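Local coordinates for protein ribokinase (Cryptococcus neoformans var. grubii serotype A, PDB 6CW5) that probably catalyses the ATP- and magnesium-dependent phosphorylation of D-ribose at O-5, giving D-ribose 5-phosphate and ADP, at residues G242-L247 against D281-Y286; I252-P257 against D299-C304. One frame throughout, in Å; residues are numbered along the deposited sequence. Where two conformers were deposited one is given.

Along the chain the four segments come in the order G242-L247, I252-P257, D281-Y286, D299-C304. Contact 1 joins the first to the third and spans 33 intervening residues. Contact 2 joins the second to the fourth and spans 41. The two closures therefore cross, and neither lies within the other. Strands 242-246 and 252-255 are antiparallel neighbours in the large sheet, probably hydrogen-bonded from L253 N to C245 O and from Y255 N to I243 O. Helices 279-292 and 297-311 also follow each other in the chain and meet where F283 packs on C304. Together the contacts lay a helix pair over a strand pair. The centres of contact 1 and contact 2 are about 8 Å apart.

Contact 1. Residues G242-L247 against D281-Y286; sequences GIICTL and DCFAGY
F283, whose ring packs on I244 and T246, follows two residues after D281, whose OD2 is held by a salt bridge from K51 NZ and a hydrogen bond from N54 ND2. The contact itself is apolar and buried. CG2 of I244 reaches F283 CE2 at 3.5 Å and is 3.8 Å from F283 CZ, at the far end of the ring. It meets that end of the ring obliquely. T246 approaches differently. Its CG2 lies over one face of the ring, displaced toward the rim, with F283 CD2 nearest at 4.1 Å. The ring reaches the strand because F283 CG stands anti to its own backbone N (chi1 -179°), which extends the side chain out from the helix. The backbones stay well apart: T246 CA and F283 CA are separated by 9.1 Å.

The arrangement belongs to the alpha/beta core of the PfkB family, where helices pack on the large central sheet. Here helix 279-292 faces strand 242-246. D281 lies near the start of that helix and is the probable proton acceptor. T246, near the end of the strand, contributes to the ADP site, although no nucleotide is bound to this chain in the model. F283 comes from the helix of D281 and touches T246 directly.

With chi1 at 61°, T246 points its methyl at the ring and places OG1 between the backbone N and the carbonyl carbon. That hydroxyl makes a weak hydrogen bond to V194 O in the adjoining strand 191-195.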
# COMPACT_ATOMS: atom_id res chain seq x y z
N GLY A 242 -2.98 -18.89 -13.89
CA GLY A 242 -3.57 -19.05 -15.21
C GLY A 242 -3.45 -17.76 -16.01
O GLY A 242 -3.36 -16.66 -15.45
N ILE A 243 -3.40 -17.87 -17.34
CA ILE A 243 -3.18 -16.71 -18.20
C ILE A 243 -4.26 -16.65 -19.28
O ILE A 243 -4.51 -17.65 -19.97
CB ILE A 243 -1.78 -16.72 -18.84
CG1 ILE A 243 -0.70 -16.63 -17.76
CG2 ILE A 243 -1.65 -15.56 -19.84
CD1 ILE A 243 0.67 -17.22 -18.16
N ILE A 244 -4.88 -15.48 -19.42
CA ILE A 244 -5.74 -15.16 -20.57
C ILE A 244 -4.99 -14.08 -21.34
O ILE A 244 -4.66 -13.04 -20.76
CB ILE A 244 -7.11 -14.61 -20.13
CG1 ILE A 244 -7.88 -15.60 -19.23
CG2 ILE A 244 -7.93 -14.25 -21.37
CD1 ILE A 244 -8.19 -16.90 -19.88
N CYS A 245 -4.70 -14.32 -22.61
CA CYS A 245 -4.06 -13.30 -23.44
C CYS A 245 -5.02 -12.94 -24.57
O CYS A 245 -5.29 -13.76 -25.45
CB CYS A 245 -2.72 -13.79 -24.00
SG CYS A 245 -1.88 -12.48 -24.94
N THR A 246 -5.56 -11.72 -24.54
CA THR A 246 -6.41 -11.27 -25.63
C THR A 246 -5.54 -10.87 -26.81
O THR A 246 -4.45 -10.31 -26.64
CB THR A 246 -7.30 -10.10 -25.18
OG1 THR A 246 -6.48 -8.99 -24.79
CG2 THR A 246 -8.12 -10.51 -23.96
N LEU A 247 -5.98 -11.22 -28.01
CA LEU A 247 -5.28 -10.87 -29.24
C LEU A 247 -6.15 -10.00 -30.13
O LEU A 247 -6.09 -10.13 -31.36
CB LEU A 247 -4.82 -12.12 -29.99
CG LEU A 247 -4.08 -13.25 -29.23
CD1 LEU A 247 -3.90 -14.51 -30.12
CD2 LEU A 247 -2.74 -12.77 -28.67
N ASP A 281 -11.87 -4.21 -20.67
CA ASP A 281 -12.50 -4.20 -19.35
C ASP A 281 -13.79 -5.00 -19.35
O ASP A 281 -14.09 -5.74 -18.41
CB ASP A 281 -12.77 -2.76 -18.90
CG ASP A 281 -11.49 -1.98 -18.67
OD1 ASP A 281 -10.46 -2.63 -18.41
OD2 ASP A 281 -11.50 -0.75 -18.76
N CYS A 282 -14.59 -4.85 -20.41
CA CYS A 282 -15.77 -5.69 -20.56
C CYS A 282 -15.40 -7.16 -20.48
O CYS A 282 -15.98 -7.93 -19.70
CB CYS A 282 -16.45 -5.38 -21.89
SG CYS A 282 -17.99 -6.27 -22.10
N PHE A 283 -14.41 -7.57 -21.27
CA PHE A 283 -13.99 -8.97 -21.24
C PHE A 283 -13.64 -9.42 -19.83
O PHE A 283 -14.09 -10.47 -19.36
CB PHE A 283 -12.80 -9.17 -22.19
CG PHE A 283 -12.32 -10.58 -22.25
CD1 PHE A 283 -12.88 -11.47 -23.15
CD2 PHE A 283 -11.33 -11.03 -21.39
CE1 PHE A 283 -12.44 -12.79 -23.20
CE2 PHE A 283 -10.91 -12.34 -21.43
CZ PHE A 283 -11.46 -13.22 -22.34
N ALA A 284 -12.84 -8.62 -19.11
CA ALA A 284 -12.39 -9.01 -17.78
C ALA A 284 -13.56 -9.23 -16.83
O ALA A 284 -13.60 -10.21 -16.08
CB ALA A 284 -11.44 -7.95 -17.22
N GLY A 285 -14.51 -8.29 -16.80
CA GLY A 285 -15.65 -8.46 -15.91
C GLY A 285 -16.53 -9.64 -16.29
O GLY A 285 -16.99 -10.39 -15.42
N TYR A 286 -16.77 -9.84 -17.59
CA TYR A 286 -17.52 -11.03 -18.01
C TYR A 286 -16.76 -12.31 -17.69
O TYR A 286 -17.38 -13.33 -17.35
CB TYR A 286 -17.86 -10.96 -19.50
CG TYR A 286 -19.27 -10.47 -19.74
CD1 TYR A 286 -20.31 -11.38 -19.95
CD2 TYR A 286 -19.57 -9.11 -19.69
CE1 TYR A 286 -21.62 -10.93 -20.14
CE2 TYR A 286 -20.88 -8.65 -19.87
CZ TYR A 286 -21.90 -9.58 -20.09
OH TYR A 286 -23.20 -9.16 -20.27

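Contact 2. Residues I252-P257 against D299-C304; sequences ILCYEP and DALKTC
L301 meets I252 and C254 through its two methyls, and its first torsion (chi1 -74°) sets CG anti to the carbonyl carbon, extending the fork toward the strand. I252 answers with CG1 between its backbone N and carbonyl carbon (chi1 67°), which carries CD1 forward. CD1 of I252 then lies 3.7 Å from L301 CD2. The other branch, L301 CD1, rests on C254, 3.6 Å from its CB. C254 was deposited in two conformers, so the place of its sulfur is less certain. L301 thus straddles two residues of the same strand face, and L253, between them, points away.

One turn of the helix is tied by T303, whose backbone N and OG1 both bond D299 O. These donors come from opposite faces of the carbonyl plane. T303 OG1 lies 3.1 Å from D299 O, tilted 29° from the carbonyl plane. T303 OG1 also bonds K295 NZ. L301 also touches L264 of the next strand, 262-264, and F287 of helix 279-292.

The result is helix 297-311 packed on the antiparallel end of the large sheet in the ribokinase-like alpha/beta fold.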
# COMPACT_ATOMS: atom_id res chain seq x y z
N ILE A 252 -8.56 -14.93 -28.57
CA ILE A 252 -7.98 -14.99 -27.23
C ILE A 252 -7.30 -16.34 -27.04
O ILE A 252 -7.67 -17.34 -27.65
CB ILE A 252 -9.01 -14.77 -26.09
CG1 ILE A 252 -10.00 -15.92 -26.05
CG2 ILE A 252 -9.77 -13.48 -26.28
CD1 ILE A 252 -10.71 -16.04 -24.72
N LEU A 253 -6.30 -16.34 -26.15
CA LEU A 253 -5.63 -17.55 -25.69
C LEU A 253 -5.92 -17.74 -24.20
O LEU A 253 -5.95 -16.78 -23.43
CB LEU A 253 -4.12 -17.43 -25.93
CG LEU A 253 -3.67 -17.35 -27.39
CD1 LEU A 253 -2.19 -16.97 -27.51
CD2 LEU A 253 -3.92 -18.68 -28.08
N CYS A 254 -6.13 -18.97 -23.79
CA CYS A 254 -6.42 -19.29 -22.40
C CYS A 254 -5.49 -20.41 -21.97
O CYS A 254 -5.28 -21.38 -22.72
CB CYS A 254 -7.91 -19.69 -22.25
SG CYS A 254 -8.41 -20.32 -20.62
N TYR A 255 -4.92 -20.28 -20.77
CA TYR A 255 -3.97 -21.26 -20.26
C TYR A 255 -4.23 -21.48 -18.78
O TYR A 255 -4.16 -20.53 -17.99
CB TYR A 255 -2.51 -20.79 -20.47
CG TYR A 255 -1.50 -21.64 -19.75
CD1 TYR A 255 -1.10 -22.86 -20.27
CD2 TYR A 255 -0.96 -21.24 -18.53
CE1 TYR A 255 -0.18 -23.65 -19.61
CE2 TYR A 255 -0.03 -22.02 -17.87
CZ TYR A 255 0.35 -23.23 -18.42
OH TYR A 255 1.27 -24.03 -17.77
N GLU A 256 -4.50 -22.73 -18.41
CA GLU A 256 -4.43 -23.13 -17.01
C GLU A 256 -3.14 -23.87 -16.74
O GLU A 256 -2.66 -24.63 -17.60
CB GLU A 256 -5.61 -24.05 -16.62
CG GLU A 256 -6.95 -23.42 -16.87
CD GLU A 256 -8.07 -24.34 -16.48
OE1 GLU A 256 -8.54 -25.10 -17.35
OE2 GLU A 256 -8.45 -24.33 -15.29
N PRO A 257 -2.55 -23.64 -15.57
CA PRO A 257 -1.26 -24.25 -15.25
C PRO A 257 -1.19 -25.72 -15.61
O PRO A 257 -2.05 -26.51 -15.21
CB PRO A 257 -1.15 -24.05 -13.73
CG PRO A 257 -1.90 -22.79 -13.49
CD PRO A 257 -3.06 -22.81 -14.46
N ASP A 299 -17.20 -22.36 -21.52
CA ASP A 299 -18.46 -21.64 -21.64
C ASP A 299 -18.32 -20.19 -21.20
O ASP A 299 -18.90 -19.29 -21.82
CB ASP A 299 -19.55 -22.32 -20.81
CG ASP A 299 -20.04 -23.61 -21.42
OD1 ASP A 299 -19.55 -23.97 -22.51
OD2 ASP A 299 -20.91 -24.27 -20.81
N ALA A 300 -17.60 -19.95 -20.11
CA ALA A 300 -17.41 -18.59 -19.64
C ALA A 300 -16.69 -17.75 -20.69
O ALA A 300 -17.05 -16.59 -20.92
CB ALA A 300 -16.64 -18.58 -18.32
N LEU A 301 -15.70 -18.35 -21.35
CA LEU A 301 -14.95 -17.63 -22.37
C LEU A 301 -15.80 -17.36 -23.60
O LEU A 301 -15.73 -16.27 -24.18
CB LEU A 301 -13.69 -18.42 -22.74
CG LEU A 301 -12.60 -18.37 -21.67
CD1 LEU A 301 -11.43 -19.22 -22.10
CD2 LEU A 301 -12.16 -16.95 -21.43
N LYS A 302 -16.61 -18.33 -24.02
CA LYS A 302 -17.45 -18.10 -25.19
C LYS A 302 -18.42 -16.95 -24.94
O LYS A 302 -18.62 -16.10 -25.82
CB LYS A 302 -18.20 -19.39 -25.55
N THR A 303 -18.98 -16.86 -23.73
CA THR A 303 -19.88 -15.76 -23.40
C THR A 303 -19.15 -14.42 -23.42
O THR A 303 -19.67 -13.43 -23.95
CB THR A 303 -20.53 -15.98 -22.04
OG1 THR A 303 -21.20 -17.25 -22.03
CG2 THR A 303 -21.55 -14.89 -21.73
N CYS A 304 -17.95 -14.38 -22.83
CA CYS A 304 -17.12 -13.17 -22.88
C CYS A 304 -16.97 -12.67 -24.30
O CYS A 304 -17.08 -11.46 -24.57
CB CYS A 304 -15.73 -13.43 -22.32
SG CYS A 304 -15.65 -13.81 -20.59